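Local atomic coordinates of alpha-actinin-like protein 1 (Schizosaccharomyces pombe, PDB entry 5BVR), a protein that binds actin filaments through its tandem calponin-homology domains and takes part in forming and organising the actin ring during cytokinesis and septation. Residues Leu78-Ile81 / Lys82-Gly85; Gln149-Thr152 / Arg153-Asn157. All blocks are in the same frame, centred on the assembly; numbering follows the deposited sequence.

Contact 1. Residues Leu78-Ile81 / Lys82-Gly85; sequences LEYI and KSKG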
loop_
_atom_site.group_PDB
_atom_site.type_symbol
_atom_site.label_atom_id
_atom_site.label_comp_id
_atom_site.label_asym_id
_atom_site.label_seq_id
_atom_site.Cartn_x
_atom_site.Cartn_y
_atom_site.Cartn_z
ATOM N N LEU A 78 -7.599 -13.543 -12.689
ATOM C CA LEU A 78 -7.157 -12.651 -13.750
ATOM C C LEU A 78 -8.339 -12.185 -14.575
ATOM O O LEU A 78 -8.401 -11.012 -14.951
ATOM C CB LEU A 78 -6.083 -13.316 -14.620
ATOM C CG LEU A 78 -4.789 -13.724 -13.911
ATOM C CD1 LEU A 78 -3.800 -14.286 -14.915
ATOM C CD2 LEU A 78 -4.172 -12.571 -13.168
ATOM N N GLU A 79 -9.287 -13.076 -14.828
ATOM C CA GLU A 79 -10.453 -12.689 -15.602
ATOM C C GLU A 79 -11.266 -11.652 -14.832
ATOM O O GLU A 79 -11.763 -10.693 -15.438
ATOM C CB GLU A 79 -11.288 -13.917 -15.981
ATOM C CG GLU A 79 -10.629 -14.752 -17.080
ATOM C CD GLU A 79 -10.335 -13.938 -18.336
ATOM O OE1 GLU A 79 -11.224 -13.172 -18.776
ATOM O OE2 GLU A 79 -9.209 -14.050 -18.868
ATOM N N TYR A 80 -11.375 -11.800 -13.509
ATOM C CA TYR A 80 -12.078 -10.791 -12.704
ATOM C C TYR A 80 -11.382 -9.428 -12.827
ATOM O O TYR A 80 -12.019 -8.396 -13.062
ATOM C CB TYR A 80 -12.176 -11.221 -11.241
ATOM C CG TYR A 80 -12.748 -10.127 -10.374
ATOM C CD1 TYR A 80 -14.118 -9.891 -10.333
ATOM C CD2 TYR A 80 -11.914 -9.296 -9.641
ATOM C CE1 TYR A 80 -14.635 -8.876 -9.564
ATOM C CE2 TYR A 80 -12.424 -8.278 -8.865
ATOM C CZ TYR A 80 -13.785 -8.075 -8.830
ATOM O OH TYR A 80 -14.280 -7.049 -8.050
ATOM N N ILE A 81 -10.065 -9.433 -12.680
ATOM C CA ILE A 81 -9.284 -8.203 -12.786
ATOM C C ILE A 81 -9.484 -7.516 -14.145
ATOM O O ILE A 81 -9.737 -6.292 -14.220
ATOM C CB ILE A 81 -7.800 -8.506 -12.514
ATOM C CG1 ILE A 81 -7.640 -8.934 -11.046
ATOM C CG2 ILE A 81 -6.926 -7.280 -12.809
ATOM C CD1 ILE A 81 -6.258 -9.537 -10.719
ATOM N N LYS A 82 -9.447 -8.308 -15.208
ATOM C CA LYS A 82 -9.682 -7.794 -16.551
ATOM C C LYS A 82 -11.093 -7.228 -16.686
ATOM O O LYS A 82 -11.288 -6.176 -17.299
ATOM C CB LYS A 82 -9.455 -8.909 -17.573
ATOM C CG LYS A 82 -9.638 -8.486 -19.013
ATOM C CD LYS A 82 -9.377 -9.644 -19.966
ATOM C CE LYS A 82 -9.577 -9.222 -21.421
ATOM N NZ LYS A 82 -9.355 -10.353 -22.368
ATOM N N SER A 83 -12.071 -7.926 -16.109
ATOM C CA SER A 83 -13.474 -7.504 -16.187
ATOM C C SER A 83 -13.709 -6.127 -15.574
ATOM O O SER A 83 -14.684 -5.448 -15.912
ATOM C CB SER A 83 -14.383 -8.525 -15.507
ATOM O OG SER A 83 -14.449 -8.314 -14.110
ATOM N N LYS A 84 -12.823 -5.726 -14.669
ATOM C CA LYS A 84 -12.899 -4.416 -14.026
ATOM C C LYS A 84 -12.079 -3.363 -14.770
ATOM O O LYS A 84 -11.898 -2.258 -14.272
ATOM C CB LYS A 84 -12.428 -4.507 -12.565
ATOM C CG LYS A 84 -13.191 -5.537 -11.713
ATOM C CD LYS A 84 -14.575 -5.061 -11.288
ATOM C CE LYS A 84 -14.491 -4.034 -10.167
ATOM N NZ LYS A 84 -15.832 -3.469 -9.827
ATOM N N GLY A 85 -11.590 -3.700 -15.958
ATOM C CA GLY A 85 -10.860 -2.755 -16.786
ATOM C C GLY A 85 -9.415 -2.509 -16.408
ATOM O O GLY A 85 -8.823 -1.514 -16.833
#
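K84 folds its side chain back over the ring of Y80, one helical turn earlier. Its CB lies near two carbonyl oxygens, 3.6 Å from I81 O and a little farther from Y80 O. CG then turns back beside the backbone N (chi1 -56°) and reaches the ring: it sits 4.1 Å from the centroid of the Y80 ring, 21° off the normal and displaced toward the rim, a CH-pi contact over one face. Bends at chi2 and chi3 carry the rest of the chain across the phenol, CD passing above CZ and CE ending 3.7 Å from Y80 OH. At the tip, NZ makes a weak, long ion pair with E55, whose carboxylate also hydrogen-bonds the Y80 hydroxyl, so lysine and tyrosine converge on the same acid.

This is the C-terminal end of helix 67-83 in the first calponin-homology domain, where K84 is the first residue to leave helical backbone angles. The regular i to i+4 bonds run out here: K82 N to L78 O and S83 N to E79 O measure 2.9 Å, but K84 N gives Y80 O only a weak bond and also turns to I81 O at 3.2 Å, approaching from above the carbonyl plane. Y80 O gains a second donor, S83 OG, at 2.6 Å; chi1 of 84° sets OG against the Y80 carbonyl in the preceding turn. G85, with positive phi, closes the turn by donating its N to K82 O. On the exposed side E79 and K82 run alongside each other, their charged ends 4.9 Å apart from E79 OE1 to K82 NZ, while I81 faces inward onto L107 and L111 of helix 101-117.

Contact 2. Residues Gln149-Thr152 / Arg153-Asn157; sequences QDFT and RSWTN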
loop_
_atom_site.group_PDB
_atom_site.type_symbol
_atom_site.label_atom_id
_atom_site.label_comp_id
_atom_site.label_asym_id
_atom_site.label_seq_id
_atom_site.Cartn_x
_atom_site.Cartn_y
_atom_site.Cartn_z
ATOM N N GLN A 149 6.834 17.173 -3.148
ATOM C CA GLN A 149 6.892 17.358 -4.589
ATOM C C GLN A 149 6.798 16.030 -5.340
ATOM O O GLN A 149 6.731 16.027 -6.578
ATOM C CB GLN A 149 8.200 18.047 -4.977
ATOM C CG GLN A 149 8.266 19.504 -4.557
ATOM C CD GLN A 149 7.109 20.325 -5.120
ATOM O OE1 GLN A 149 6.672 20.104 -6.250
ATOM N NE2 GLN A 149 6.603 21.270 -4.327
ATOM N N ASP A 150 6.783 14.919 -4.591
ATOM C CA ASP A 150 6.836 13.582 -5.149
ATOM C C ASP A 150 6.518 12.571 -4.067
ATOM O O ASP A 150 6.204 12.950 -2.945
ATOM C CB ASP A 150 8.236 13.336 -5.709
ATOM C CG ASP A 150 9.300 13.599 -4.684
ATOM O OD1 ASP A 150 9.185 13.117 -3.539
ATOM O OD2 ASP A 150 10.230 14.379 -5.014
ATOM N N PHE A 151 6.560 11.294 -4.432
ATOM C CA PHE A 151 6.428 10.200 -3.485
ATOM C C PHE A 151 7.745 9.457 -3.284
ATOM O O PHE A 151 7.772 8.239 -3.075
ATOM C CB PHE A 151 5.326 9.241 -3.949
ATOM C CG PHE A 151 3.940 9.838 -3.860
ATOM C CD1 PHE A 151 3.371 10.054 -2.640
ATOM C CD2 PHE A 151 3.229 10.163 -4.988
ATOM C CE1 PHE A 151 2.092 10.601 -2.535
ATOM C CE2 PHE A 151 1.960 10.705 -4.899
ATOM C CZ PHE A 151 1.396 10.923 -3.669
ATOM N N THR A 152 8.836 10.213 -3.340
ATOM C CA THR A 152 10.165 9.656 -3.107
ATOM C C THR A 152 10.954 10.543 -2.129
ATOM O O THR A 152 10.791 10.429 -0.912
ATOM C CB THR A 152 10.920 9.431 -4.443
ATOM O OG1 THR A 152 10.932 10.638 -5.205
ATOM C CG2 THR A 152 10.224 8.321 -5.261
ATOM N N ARG A 153 11.785 11.423 -2.669
ATOM C CA ARG A 153 12.733 12.171 -1.875
ATOM C C ARG A 153 12.091 13.140 -0.905
ATOM O O ARG A 153 12.728 13.520 0.071
ATOM C CB ARG A 153 13.700 12.908 -2.802
ATOM C CG ARG A 153 14.123 12.036 -3.983
ATOM C CD ARG A 153 15.503 12.259 -4.420
ATOM N NE ARG A 153 16.424 11.950 -3.346
ATOM C CZ ARG A 153 17.714 12.226 -3.403
ATOM N NH1 ARG A 153 18.212 12.836 -4.474
ATOM N NH2 ARG A 153 18.496 11.913 -2.390
ATOM N N SER A 154 10.846 13.541 -1.161
ATOM C CA SER A 154 10.151 14.459 -0.255
ATOM C C SER A 154 9.815 13.843 1.099
ATOM O O SER A 154 9.379 14.552 1.995
ATOM C CB SER A 154 8.819 14.935 -0.866
ATOM O OG SER A 154 9.007 15.565 -2.105
ATOM N N TRP A 155 9.968 12.528 1.228
ATOM C CA TRP A 155 9.552 11.795 2.423
ATOM C C TRP A 155 10.688 11.210 3.266
ATOM O O TRP A 155 10.441 10.711 4.367
ATOM C CB TRP A 155 8.650 10.617 1.975
ATOM C CG TRP A 155 7.434 11.110 1.259
ATOM C CD1 TRP A 155 7.317 11.367 -0.062
ATOM C CD2 TRP A 155 6.193 11.518 1.865
ATOM N NE1 TRP A 155 6.071 11.879 -0.336
ATOM C CE2 TRP A 155 5.362 11.983 0.833
ATOM C CE3 TRP A 155 5.706 11.516 3.178
ATOM C CZ2 TRP A 155 4.073 12.448 1.069
ATOM C CZ3 TRP A 155 4.414 11.974 3.412
ATOM C CH2 TRP A 155 3.613 12.402 2.353
ATOM N N THR A 156 11.927 11.310 2.779
ATOM C CA THR A 156 13.024 10.575 3.398
ATOM C C THR A 156 13.581 11.211 4.667
ATOM O O THR A 156 14.284 10.550 5.416
ATOM C CB THR A 156 14.156 10.308 2.387
ATOM O OG1 THR A 156 14.708 11.548 1.922
ATOM C CG2 THR A 156 13.630 9.460 1.206
ATOM N N ASN A 157 13.231 12.457 4.962
ATOM C CA ASN A 157 13.733 13.074 6.200
ATOM C C ASN A 157 12.772 12.976 7.387
ATOM O O ASN A 157 13.066 13.505 8.456
ATOM C CB ASN A 157 14.199 14.522 5.981
ATOM C CG ASN A 157 13.057 15.514 5.800
ATOM O OD1 ASN A 157 11.909 15.203 6.047
ATOM N ND2 ASN A 157 13.377 16.717 5.374
HETATM O O HOH W 1 11.686 16.321 -3.507
#
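The rings of F151 and W155 run nearly parallel, at 7°, but are offset, the centroids of F151 and the W155 five-membered ring 6.0 Å apart, so they meet along their margins rather than stacking; F151 CD1 comes 4.0 Å from W155 NE1. The indole turns its N-H edge to the backbone, and NE1 donates to D150 O at 2.8 Å, close to the ring plane and on a lone pair of the carbonyl, which helps fix its rotation. S154 OG stands over one face of the D150 carboxylate, 2.8 Å from D150 OD1 (a weak bond at best), while T152 N meets OD1 from the opposite face, forming an Asx turn, and S154 N takes its syn lone pair at 2.9 Å. This compact turn belongs to the loop between helices 127-138 and 159-168 of the second calponin-homology domain, with both rings packed inward, F151 on L131 and L132, W155 on L164 and V224. S154 OG, beside its own backbone N (chi1 -58°), receives Q149 N in a nearly straight bond of 2.9 Å, at 171°, and has D147 O as a weak outside partner. A water spans D150 OD2 and S154 OG.

In the fold
From the N terminus the chain first builds the first calponin-homology domain, and contact 1 ends helix 67-83 there, turning it into the loop that leads to helix 93-97. Helix 101-117, which packs against I81, comes next, followed by the second domain. After helix 127-138, contact 2 folds the loop ahead of helix 159-168 and brings it against helices 127-138, 159-168 and 217-234. Each contact is local along the chain, and the two follow in series, neither nesting nor crossing. Contact 1 and contact 2 lie on opposite sides of the chain's centre, their centres about 33 Å apart. The nearest atoms of contact 1 and contact 2 are about 20 Å apart, so the two do not touch.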